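Local coordinates for protein putative protease (Parabacteroides distasonis ATCC 8503, PDB 3KD4) that is of unknown function but is probably an exported protease, its activity and substrate not established, at residues A[60-65]-A[99-104]; A[91-96]-A[267-272]; A[315-320]-A[352-357]; A[445-448]-A[453-456]. All blocks are in the same frame, centred on the assembly; numbering follows the deposited sequence. Where two conformers were deposited one is given.

Contact 1 of 4, residues A[60-65]-A[99-104]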
loop_
_atom_site.group_PDB
_atom_site.type_symbol
_atom_site.label_atom_id
_atom_site.label_comp_id
_atom_site.label_asym_id
_atom_site.label_seq_id
_atom_site.Cartn_x
_atom_site.Cartn_y
_atom_site.Cartn_z
ATOM N N HIS A 60 20.057 -23.526 3.823
ATOM C CA HIS A 60 21.388 -23.815 4.287
ATOM C C HIS A 60 21.363 -24.388 5.683
ATOM O O HIS A 60 22.143 -25.274 5.996
ATOM C CB HIS A 60 22.249 -22.543 4.265
ATOM C CG HIS A 60 22.428 -21.979 2.888
ATOM N ND1 HIS A 60 23.117 -22.654 1.894
ATOM C CD2 HIS A 60 21.994 -20.821 2.334
ATOM C CE1 HIS A 60 23.094 -21.925 0.785
ATOM N NE2 HIS A 60 22.396 -20.823 1.020
ATOM N N SER A 61 20.516 -23.831 6.538
ATOM C CA SER A 61 20.332 -24.353 7.833
ATOM C C SER A 61 19.008 -23.816 8.415
ATOM O O SER A 61 18.512 -22.745 8.040
ATOM C CB SER A 61 21.511 -23.989 8.755
ATOM O OG SER A 61 21.584 -22.584 8.868
ATOM N N SER A 62 18.453 -24.614 9.308
ATOM C CA SER A 62 17.212 -24.310 10.007
ATOM C C SER A 62 17.188 -25.115 11.315
ATOM O O SER A 62 17.120 -26.371 11.316
ATOM C CB SER A 62 15.977 -24.593 9.129
ATOM O OG SER A 62 14.744 -24.299 9.838
ATOM N N TYR A 63 17.287 -24.382 12.414
ATOM C CA TYR A 63 17.259 -24.961 13.750
ATOM C C TYR A 63 16.856 -23.939 14.798
ATOM O O TYR A 63 16.881 -22.730 14.560
ATOM C CB TYR A 63 18.613 -25.575 14.130
ATOM C CG TYR A 63 19.800 -24.636 14.134
ATOM C CD1 TYR A 63 20.560 -24.410 12.972
ATOM C CD2 TYR A 63 20.187 -24.001 15.292
ATOM C CE1 TYR A 63 21.648 -23.566 12.985
ATOM C CE2 TYR A 63 21.275 -23.182 15.310
ATOM C CZ TYR A 63 21.999 -22.958 14.167
ATOM O OH TYR A 63 23.076 -22.105 14.236
ATOM N N THR A 64 16.492 -24.452 15.961
ATOM C CA THR A 64 16.210 -23.628 17.127
ATOM C C THR A 64 17.245 -23.900 18.193
ATOM O O THR A 64 17.545 -25.074 18.493
ATOM C CB THR A 64 14.831 -23.946 17.683
ATOM O OG1 THR A 64 13.868 -23.713 16.647
ATOM C CG2 THR A 64 14.538 -23.121 18.949
ATOM N N ARG A 65 17.806 -22.829 18.740
ATOM C CA ARG A 65 18.732 -22.942 19.859
ATOM C C ARG A 65 18.040 -22.544 21.136
ATOM O O ARG A 65 17.633 -21.387 21.300
ATOM C CB ARG A 65 19.966 -22.093 19.651
ATOM C CG ARG A 65 20.970 -22.171 20.806
ATOM C CD ARG A 65 22.232 -21.350 20.475
ATOM N NE ARG A 65 23.321 -21.582 21.437
ATOM C CZ ARG A 65 23.301 -21.269 22.752
ATOM N NH1 ARG A 65 22.238 -20.703 23.339
ATOM N NH2 ARG A 65 24.366 -21.546 23.518
HETATM N N MSE A 99 7.227 -21.696 0.656
HETATM C CA MSE A 99 7.722 -22.665 1.610
HETATM C C MSE A 99 7.395 -22.124 3.003
HETATM O O MSE A 99 7.787 -20.991 3.331
HETATM C CB MSE A 99 9.249 -22.825 1.512
HETATM C CG MSE A 99 9.830 -23.670 2.659
HETATM SE SE MSE A 99 9.270 -25.452 2.545
HETATM C CE MSE A 99 10.413 -26.094 1.091
ATOM N N VAL A 100 6.698 -22.930 3.798
ATOM C CA VAL A 100 6.409 -22.594 5.195
ATOM C C VAL A 100 7.321 -23.468 6.053
ATOM O O VAL A 100 7.285 -24.701 5.977
ATOM C CB VAL A 100 4.931 -22.857 5.544
ATOM C CG1 VAL A 100 4.645 -22.550 7.054
ATOM C CG2 VAL A 100 4.015 -22.028 4.582
ATOM N N VAL A 101 8.198 -22.826 6.814
ATOM C CA VAL A 101 9.085 -23.502 7.751
ATOM C C VAL A 101 8.438 -23.395 9.138
ATOM O O VAL A 101 8.285 -22.291 9.656
ATOM C CB VAL A 101 10.452 -22.832 7.767
ATOM C CG1 VAL A 101 11.427 -23.597 8.652
ATOM C CG2 VAL A 101 11.016 -22.700 6.321
ATOM N N VAL A 102 8.070 -24.522 9.732
ATOM C CA VAL A 102 7.478 -24.515 11.081
ATOM C C VAL A 102 8.611 -24.693 12.077
ATOM O O VAL A 102 9.294 -25.713 12.083
ATOM C CB VAL A 102 6.424 -25.624 11.271
ATOM C CG1 VAL A 102 5.940 -25.681 12.762
ATOM C CG2 VAL A 102 5.235 -25.412 10.304
ATOM N N HIS A 103 8.850 -23.669 12.879
ATOM C CA HIS A 103 9.965 -23.696 13.802
ATOM C C HIS A 103 9.640 -24.576 14.980
ATOM O O HIS A 103 8.628 -24.357 15.672
ATOM C CB HIS A 103 10.285 -22.284 14.234
ATOM C CG HIS A 103 10.701 -21.434 13.089
ATOM N ND1 HIS A 103 11.705 -21.819 12.242
ATOM C CD2 HIS A 103 10.207 -20.272 12.596
ATOM C CE1 HIS A 103 11.854 -20.905 11.302
ATOM N NE2 HIS A 103 10.941 -19.968 11.482
ATOM N N THR A 104 10.469 -25.582 15.208
ATOM C CA THR A 104 10.204 -26.547 16.247
ATOM C C THR A 104 11.182 -26.310 17.382
ATOM O O THR A 104 12.160 -25.555 17.261
ATOM C CB THR A 104 10.322 -28.013 15.741
ATOM O OG1 THR A 104 11.685 -28.274 15.413
ATOM C CG2 THR A 104 9.421 -28.279 14.510
HETATM O O HOH W 1 13.694 -23.399 13.868
#
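Ser62 is the first residue of segment 60-65, on strand 55-65, to meet the other segment. Its hydroxyl oxygen OG lies 3.6 Å from CG1 of Val101, a van der Waals touch between a polar atom and a methyl group. OG is anti to the backbone N (chi1 179°), which turns it toward that methyl. The polar need of this hydroxyl is met elsewhere, by a hydrogen bond to Thr74 OG1. Thr64 makes the direct polar link. Its OG1 donates to the carbonyl oxygen of Thr104 at 2.6 Å, a short bond. The C=O...donor angle is 168°, so the hydroxyl meets this carbonyl almost head-on. The CB of Thr64 also rests close to Thr104 O, at 3.1 Å. Thr64 OG1 also accepts a hydrogen bond from a water at 2.8 Å. That water is 3.0 Å from ND1 of His103 and bridges the two segments. Thus OG1 gives one bond and takes another. The His103 ring has the carbonyl oxygen of Val101 over the centre of one face. Its NE2 is hydrogen-bonded to Ser46 OG. Replacing Thr64 with a valine would probably leave Thr104 O without its donor and the bridging water without its acceptor on this side. The contact joins two sheets. Strand 55-65 lies between strands 71-73 and 111-120 of a mixed eight-stranded sheet, whereas strand 97-102 is the middle strand of a three-stranded sheet, flanked by 45-50 and 79-82.

Contact 2 of 4, residues A[91-96]-A[267-272]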
loop_
_atom_site.group_PDB
_atom_site.type_symbol
_atom_site.label_atom_id
_atom_site.label_comp_id
_atom_site.label_asym_id
_atom_site.label_seq_id
_atom_site.Cartn_x
_atom_site.Cartn_y
_atom_site.Cartn_z
ATOM N N PRO A 91 -4.951 -19.411 -12.396
ATOM C CA PRO A 91 -4.363 -20.569 -13.033
ATOM C C PRO A 91 -3.041 -20.339 -13.660
ATOM O O PRO A 91 -2.178 -21.214 -13.589
ATOM C CB PRO A 91 -5.381 -20.916 -14.106
ATOM C CG PRO A 91 -6.667 -20.566 -13.466
ATOM C CD PRO A 91 -6.383 -19.293 -12.739
ATOM N N ALA A 92 -2.873 -19.182 -14.289
ATOM C CA ALA A 92 -1.611 -18.864 -14.938
ATOM C C ALA A 92 -0.436 -18.811 -13.957
ATOM O O ALA A 92 0.712 -18.938 -14.386
ATOM C CB ALA A 92 -1.722 -17.518 -15.686
ATOM N N TYR A 93 -0.721 -18.616 -12.665
ATOM C CA TYR A 93 0.317 -18.496 -11.626
ATOM C C TYR A 93 0.335 -19.630 -10.639
ATOM O O TYR A 93 0.893 -19.516 -9.540
ATOM C CB TYR A 93 0.118 -17.195 -10.855
ATOM C CG TYR A 93 0.004 -16.078 -11.798
ATOM C CD1 TYR A 93 1.122 -15.595 -12.462
ATOM C CD2 TYR A 93 -1.248 -15.559 -12.126
ATOM C CE1 TYR A 93 1.006 -14.608 -13.362
ATOM C CE2 TYR A 93 -1.362 -14.562 -13.028
ATOM C CZ TYR A 93 -0.243 -14.091 -13.640
ATOM O OH TYR A 93 -0.375 -13.083 -14.535
ATOM N N ASN A 94 -0.268 -20.743 -11.026
ATOM C CA ASN A 94 -0.421 -21.846 -10.104
ATOM C C ASN A 94 0.881 -22.612 -9.883
ATOM O O ASN A 94 0.903 -23.504 -9.065
ATOM C CB ASN A 94 -1.565 -22.791 -10.550
ATOM C CG ASN A 94 -1.228 -23.593 -11.785
ATOM O OD1 ASN A 94 -0.121 -23.528 -12.339
ATOM N ND2 ASN A 94 -2.200 -24.382 -12.227
ATOM N N GLN A 95 1.959 -22.267 -10.594
ATOM C CA GLN A 95 3.268 -22.859 -10.294
ATOM C C GLN A 95 3.978 -22.176 -9.090
ATOM O O GLN A 95 4.908 -22.745 -8.522
ATOM C CB GLN A 95 4.169 -22.891 -11.539
ATOM C CG GLN A 95 5.071 -21.670 -11.799
ATOM C CD GLN A 95 4.342 -20.352 -12.082
ATOM O OE1 GLN A 95 3.117 -20.314 -12.253
ATOM N NE2 GLN A 95 5.113 -19.246 -12.117
ATOM N N LEU A 96 3.530 -20.979 -8.689
ATOM C CA LEU A 96 4.218 -20.229 -7.643
ATOM C C LEU A 96 4.213 -20.991 -6.337
ATOM O O LEU A 96 3.279 -21.732 -6.077
ATOM C CB LEU A 96 3.614 -18.856 -7.474
ATOM C CG LEU A 96 3.807 -17.916 -8.678
ATOM C CD1 LEU A 96 3.101 -16.588 -8.360
ATOM C CD2 LEU A 96 5.283 -17.740 -9.037
ATOM N N ALA A 267 7.862 -9.073 -9.153
ATOM C CA ALA A 267 9.037 -9.934 -9.029
ATOM C C ALA A 267 8.689 -11.386 -9.321
ATOM O O ALA A 267 9.511 -12.128 -9.854
ATOM C CB ALA A 267 9.644 -9.828 -7.622
HETATM N N MSE A 268 7.479 -11.795 -8.972
HETATM C CA MSE A 268 7.046 -13.186 -9.162
HETATM C C MSE A 268 6.593 -13.422 -10.581
HETATM O O MSE A 268 6.216 -14.537 -10.936
HETATM C CB MSE A 268 5.953 -13.551 -8.159
HETATM C CG MSE A 268 6.457 -13.613 -6.711
HETATM SE SE MSE A 268 7.745 -15.091 -6.601
HETATM C CE MSE A 268 9.471 -14.148 -7.087
ATOM N N THR A 269 6.630 -12.390 -11.418
ATOM C CA THR A 269 6.393 -12.600 -12.845
ATOM C C THR A 269 7.628 -12.176 -13.667
ATOM O O THR A 269 7.550 -11.986 -14.862
ATOM C CB THR A 269 5.111 -11.840 -13.340
ATOM O OG1 THR A 269 5.359 -10.436 -13.369
ATOM C CG2 THR A 269 3.925 -12.075 -12.418
ATOM N N GLY A 270 8.771 -12.010 -13.035
ATOM C CA GLY A 270 9.939 -11.496 -13.767
ATOM C C GLY A 270 9.734 -10.108 -14.374
ATOM O O GLY A 270 10.357 -9.773 -15.395
ATOM N N TYR A 271 8.883 -9.302 -13.741
ATOM C CA TYR A 271 8.547 -7.978 -14.250
ATOM C C TYR A 271 7.992 -8.003 -15.692
ATOM O O TYR A 271 8.324 -7.148 -16.512
ATOM C CB TYR A 271 9.762 -7.017 -14.145
ATOM C CG TYR A 271 10.229 -6.862 -12.740
ATOM C CD1 TYR A 271 9.647 -5.923 -11.902
ATOM C CD2 TYR A 271 11.188 -7.715 -12.208
ATOM C CE1 TYR A 271 10.042 -5.784 -10.600
ATOM C CE2 TYR A 271 11.609 -7.578 -10.885
ATOM C CZ TYR A 271 11.014 -6.635 -10.089
ATOM O OH TYR A 271 11.422 -6.482 -8.800
ATOM N N THR A 272 7.100 -8.947 -15.983
ATOM C CA THR A 272 6.398 -8.783 -17.263
ATOM C C THR A 272 4.967 -9.268 -17.141
ATOM O O THR A 272 4.418 -9.344 -16.011
ATOM C CB THR A 272 7.188 -9.374 -18.493
ATOM O OG1 THR A 272 6.543 -9.008 -19.756
ATOM C CG2 THR A 272 7.328 -10.875 -18.352
HETATM O O HOH W 2 4.697 -16.150 -12.485
#
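Tyr93 and Leu96 are the two ends of a type I beta turn, and they face Met268 and Thr269. The turn is closed by Leu96 N bonding to Tyr93 O at 3.1 Å. The opposing backbone leaves a 3-10 segment at Met268. It then bends back, with Thr272 N bonding to Thr269 O at 3.3 Å. Gly270 and Tyr271 both have positive phi, which turns the chain sharply here. The backbones stay well apart; the nearest CA atoms, those of Leu96 and Met268, are separated by 7.7 Å. Side chains and one water span the interval. The two loops come from distant parts of the chain. Segment 91-96 leads into strand 97-102 in the DUF3857 region. Segment 267-272 lies in the loop between strand 260-261 and helix 276-282. Leu96 spreads its two methyls over Met268, a selenomethionine. CD2 of Leu96 comes 3.8 Å from the carbonyl oxygen of Met268, and CD1 is 4.2 Å from its CB. The selenium end of Met268 leads away. Tyr93 CE1 lies 4.0 Å from Thr269 CG2, the ring meeting this methyl obliquely. CG of Tyr93 is anti to its carbonyl carbon (chi1 -51°), which swings the ring toward Thr269. The Tyr93 hydroxyl has weak hydrogen bonds to Glu289 and Arg274. A water sits in plane at the edge of the Tyr93 ring. It accepts from Gln95 NE2 at 3.1 Å and donates to Met268 O at 2.7 Å. Gln95 NE2 also bonds to Asn51 OD1, which holds the amide in place.

Contact 3 of 4, residues A[315-320]-A[352-357]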
loop_
_atom_site.group_PDB
_atom_site.type_symbol
_atom_site.label_atom_id
_atom_site.label_comp_id
_atom_site.label_asym_id
_atom_site.label_seq_id
_atom_site.Cartn_x
_atom_site.Cartn_y
_atom_site.Cartn_z
ATOM N N LEU A 315 12.235 9.132 -2.503
ATOM C CA LEU A 315 13.251 8.351 -3.207
ATOM C C LEU A 315 13.868 9.096 -4.378
ATOM O O LEU A 315 13.188 9.838 -5.098
ATOM C CB LEU A 315 12.640 7.108 -3.804
ATOM C CG LEU A 315 12.302 5.926 -2.951
ATOM C CD1 LEU A 315 11.775 4.892 -3.970
ATOM C CD2 LEU A 315 13.512 5.406 -2.139
ATOM N N ASP A 316 15.142 8.836 -4.608
ATOM C CA ASP A 316 15.784 9.318 -5.812
ATOM C C ASP A 316 15.448 8.346 -6.908
ATOM O O ASP A 316 16.028 7.273 -6.984
ATOM C CB ASP A 316 17.286 9.396 -5.608
ATOM C CG ASP A 316 18.035 9.761 -6.901
ATOM O OD1 ASP A 316 17.429 9.937 -7.975
ATOM O OD2 ASP A 316 19.253 9.823 -6.819
ATOM N N THR A 317 14.494 8.711 -7.751
ATOM C CA THR A 317 13.995 7.791 -8.764
ATOM C C THR A 317 14.968 7.641 -9.956
ATOM O O THR A 317 14.799 6.742 -10.752
ATOM C CB THR A 317 12.563 8.151 -9.245
ATOM O OG1 THR A 317 12.552 9.462 -9.785
ATOM C CG2 THR A 317 11.595 8.092 -8.064
ATOM N N ASP A 318 16.007 8.462 -10.037
ATOM C CA ASP A 318 17.087 8.201 -11.007
ATOM C C ASP A 318 17.872 6.958 -10.610
ATOM O O ASP A 318 18.468 6.273 -11.455
ATOM C CB ASP A 318 18.038 9.396 -11.059
ATOM C CG ASP A 318 17.426 10.580 -11.736
ATOM O OD1 ASP A 318 16.679 10.340 -12.719
ATOM O OD2 ASP A 318 17.755 11.718 -11.328
ATOM N N ALA A 319 17.884 6.665 -9.315
ATOM C CA ALA A 319 18.733 5.589 -8.752
ATOM C C ALA A 319 17.940 4.373 -8.319
ATOM O O ALA A 319 18.469 3.514 -7.605
ATOM C CB ALA A 319 19.533 6.112 -7.540
ATOM N N CYS A 320 16.666 4.281 -8.644
ATOM C CA CYS A 320 16.014 3.035 -8.330
ATOM C C CYS A 320 15.475 2.307 -9.546
ATOM O O CYS A 320 15.443 2.844 -10.641
ATOM C CB CYS A 320 14.986 3.209 -7.290
ATOM S SG CYS A 320 13.650 4.187 -7.852
ATOM N N LEU A 352 2.649 13.704 -2.134
ATOM C CA LEU A 352 3.317 12.798 -1.191
ATOM C C LEU A 352 4.167 11.747 -1.940
ATOM O O LEU A 352 5.137 11.243 -1.423
ATOM C CB LEU A 352 2.288 12.110 -0.304
ATOM C CG LEU A 352 1.609 12.989 0.763
ATOM C CD1 LEU A 352 0.746 12.130 1.675
ATOM C CD2 LEU A 352 2.647 13.761 1.582
ATOM N N ASP A 353 3.778 11.430 -3.167
ATOM C CA ASP A 353 4.427 10.403 -3.964
ATOM C C ASP A 353 5.003 11.008 -5.241
ATOM O O ASP A 353 4.639 12.095 -5.628
ATOM C CB ASP A 353 3.410 9.336 -4.360
ATOM C CG ASP A 353 2.835 8.589 -3.148
ATOM O OD1 ASP A 353 3.482 8.548 -2.077
ATOM O OD2 ASP A 353 1.716 8.070 -3.277
ATOM N N LYS A 354 5.895 10.266 -5.867
ATOM C CA LYS A 354 6.519 10.661 -7.121
ATOM C C LYS A 354 5.913 9.796 -8.207
ATOM O O LYS A 354 5.922 8.567 -8.112
ATOM C CB LYS A 354 8.033 10.478 -7.037
ATOM C CG LYS A 354 8.764 11.709 -6.534
ATOM C CD LYS A 354 10.234 11.425 -6.193
ATOM C CE LYS A 354 10.888 12.643 -5.522
ATOM N NZ LYS A 354 12.366 12.569 -5.653
ATOM N N VAL A 355 5.371 10.433 -9.224
ATOM C CA VAL A 355 4.678 9.734 -10.297
ATOM C C VAL A 355 5.470 9.948 -11.571
ATOM O O VAL A 355 5.807 11.087 -11.912
ATOM C CB VAL A 355 3.248 10.242 -10.414
ATOM C CG1 VAL A 355 2.503 9.613 -11.607
ATOM C CG2 VAL A 355 2.536 10.008 -9.083
ATOM N N VAL A 356 5.819 8.855 -12.240
ATOM C CA VAL A 356 6.623 8.943 -13.468
ATOM C C VAL A 356 6.020 8.086 -14.550
ATOM O O VAL A 356 5.726 6.891 -14.302
ATOM C CB VAL A 356 8.067 8.487 -13.208
ATOM C CG1 VAL A 356 8.921 8.739 -14.452
ATOM C CG2 VAL A 356 8.655 9.171 -11.978
ATOM N N SER A 357 5.812 8.644 -15.748
ATOM C CA SER A 357 5.354 7.845 -16.878
ATOM C C SER A 357 6.448 6.824 -17.307
ATOM O O SER A 357 7.623 7.020 -17.022
ATOM C CB SER A 357 5.023 8.749 -18.061
ATOM O OG SER A 357 6.201 9.255 -18.646
HETATM O O HOH W 3 13.829 11.640 -7.743
#
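Lys354 reaches over the backbone of Leu315 and lies against the methyl of Thr317. It was deposited in two conformers, and the contacts here belong to one of them. Its chain runs extended beyond CG, with CG anti to the carbonyl carbon (chi1 -90°). The terminal NZ of Lys354 donates to Leu315 O at 2.9 Å. The donor is tilted 34° from the carbonyl plane. Further back, CD of Lys354 passes 3.5 Å from Leu315 O and 4.1 Å from Thr317 CG2, where the two side chains meet at a slant. A water tightens the link. It accepts from Lys354 NZ at 2.7 Å and from the backbone N of Thr317 at 3.0 Å. Strand 353-357 belongs to an antiparallel five-stranded sheet and pairs with strand 305-312, through Lys354 with Tyr311 and Val356 with Ala309. Segment 315-320 is part of the connection from strand 305-312 to strand 327-334, so the loop leans on a strand of its own sheet. Val356 adds a looser touch, its methyl CG2 4.5 Å from the hydroxyl oxygen OG1 of Thr317. Within the loop, Asp316 OD1 accepts from Asp318 N at 2.9 Å from above the carboxylate plane, forming an Asx turn. Asp316 N is held in turn by the hydroxyl of Tyr160. The opposite charge of Asp316, OD1 6.2 Å from Lys354 NZ, may mildly favour the ammonium here.

Contact 4 of 4, residues A[445-448]-A[453-456]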
loop_
_atom_site.group_PDB
_atom_site.type_symbol
_atom_site.label_atom_id
_atom_site.label_comp_id
_atom_site.label_asym_id
_atom_site.label_seq_id
_atom_site.Cartn_x
_atom_site.Cartn_y
_atom_site.Cartn_z
ATOM N N GLU A 445 -25.114 27.669 16.617
ATOM C CA GLU A 445 -24.179 26.981 15.757
ATOM C C GLU A 445 -22.971 26.521 16.558
ATOM O O GLU A 445 -22.476 27.259 17.384
ATOM C CB GLU A 445 -23.709 27.876 14.614
ATOM C CG GLU A 445 -22.857 27.085 13.612
ATOM C CD GLU A 445 -22.272 27.918 12.485
ATOM O OE1 GLU A 445 -22.534 29.135 12.429
ATOM O OE2 GLU A 445 -21.544 27.323 11.651
ATOM N N GLN A 446 -22.492 25.311 16.271
ATOM C CA GLN A 446 -21.259 24.761 16.887
ATOM C C GLN A 446 -20.154 24.700 15.853
ATOM O O GLN A 446 -20.314 24.061 14.822
ATOM C CB GLN A 446 -21.495 23.371 17.486
ATOM C CG GLN A 446 -22.492 23.416 18.675
ATOM C CD GLN A 446 -22.518 22.145 19.491
ATOM O OE1 GLN A 446 -22.102 21.079 19.036
ATOM N NE2 GLN A 446 -23.044 22.245 20.698
ATOM N N VAL A 447 -19.063 25.403 16.140
ATOM C CA VAL A 447 -17.926 25.517 15.252
ATOM C C VAL A 447 -16.644 25.254 16.031
ATOM O O VAL A 447 -16.460 25.766 17.136
ATOM C CB VAL A 447 -17.773 26.903 14.619
ATOM C CG1 VAL A 447 -16.599 26.877 13.602
ATOM C CG2 VAL A 447 -19.055 27.335 13.921
ATOM N N ILE A 448 -15.807 24.399 15.466
ATOM C CA ILE A 448 -14.455 24.200 15.942
ATOM C C ILE A 448 -13.523 24.483 14.757
ATOM O O ILE A 448 -13.644 23.898 13.682
ATOM C CB ILE A 448 -14.241 22.793 16.551
ATOM C CG1 ILE A 448 -12.776 22.653 16.980
ATOM C CG2 ILE A 448 -14.690 21.684 15.559
ATOM C CD1 ILE A 448 -12.486 21.485 17.894
ATOM N N GLY A 453 -8.179 22.799 9.536
ATOM C CA GLY A 453 -9.541 22.397 9.191
ATOM C C GLY A 453 -10.600 23.003 10.079
ATOM O O GLY A 453 -10.309 23.858 10.900
ATOM N N LYS A 454 -11.834 22.534 9.912
ATOM C CA LYS A 454 -12.970 23.125 10.618
ATOM C C LYS A 454 -14.123 22.147 10.562
ATOM O O LYS A 454 -14.291 21.453 9.574
ATOM C CB LYS A 454 -13.343 24.462 9.938
ATOM C CG LYS A 454 -14.567 25.186 10.502
ATOM C CD LYS A 454 -14.784 26.530 9.853
ATOM C CE LYS A 454 -15.375 26.408 8.452
ATOM N NZ LYS A 454 -15.745 27.798 7.882
ATOM N N VAL A 455 -14.890 22.088 11.640
ATOM C CA VAL A 455 -16.112 21.282 11.720
ATOM C C VAL A 455 -17.238 22.220 12.184
ATOM O O VAL A 455 -17.043 23.020 13.098
ATOM C CB VAL A 455 -15.988 20.101 12.703
ATOM C CG1 VAL A 455 -17.334 19.423 12.922
ATOM C CG2 VAL A 455 -14.952 19.084 12.225
ATOM N N THR A 456 -18.397 22.157 11.538
ATOM C CA THR A 456 -19.509 22.956 11.978
ATOM C C THR A 456 -20.772 22.138 12.065
ATOM O O THR A 456 -20.937 21.126 11.362
ATOM C CB THR A 456 -19.800 24.143 11.026
ATOM O OG1 THR A 456 -20.314 23.618 9.806
ATOM C CG2 THR A 456 -18.543 25.043 10.787
#
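Ile448 and Val455 form the tight part of this contact. They are an antiparallel hydrogen-bonded pair. Ile448 N donates to Val455 O at 3.0 Å, nearly straight, with an angle of 170° at the hydrogen. Val455 N returns the bond to Ile448 O, also at 3.0 Å and in the carbonyl plane. Their side chains lie side by side and point the same way. CG2 of Ile448 sits between its backbone N and carbonyl carbon (chi1 178° for CG1), and this sets it 3.5 Å from Val455 CB. Helix 481-495 packs on this face, with Ile448 against Leu490 and Glu493. The other face of the sheet, with Val447 and Thr456, is looser and more open to solvent. These two form the non-hydrogen-bonded pair, and Val447 CG1 meets Thr456 CG2 at 3.9 Å. Thr456 CA makes a CA-H...O contact with Gln446 O at 3.2 Å. The Thr456 hydroxyl is hydrogen-bonded to Thr471. Exposed Glu445, just before the strand, runs out extended, and its OE2 comes within 3.7 Å of Thr456 CB. Lys454 lays CG and CD along Val447 CG1, and its NZ stays 6.9 Å from Glu445 OE2, too far for a salt bridge. The arrangement is a beta hairpin of strands 446-450 and 453-462. The first strand forms one edge of a mixed five-stranded sheet in the DUF3858 region.

Overall arrangement
Contact 1 and contact 2 interleave along the chain, and contacts 3 and 4 follow in series. Contact 1 ties two sheets of the DUF3857 region. Segment 91-96 of contact 2 leads straight into strand 97-102, so the two contacts adjoin in sequence, although their centres are 26 Å apart. Contact 2 connects this region to the helical middle part. Contact 3 follows, where a loop packs on a strand of the five-stranded antiparallel sheet; its nearest atoms are about 10 Å from contact 2. Contact 4 comes last, in the DUF3858 hairpin. Its centre is 57 Å from that of contact 1, on the opposite side of the chain's centre. The chain is therefore elongated, and contact 2 bridges residues 171 positions apart.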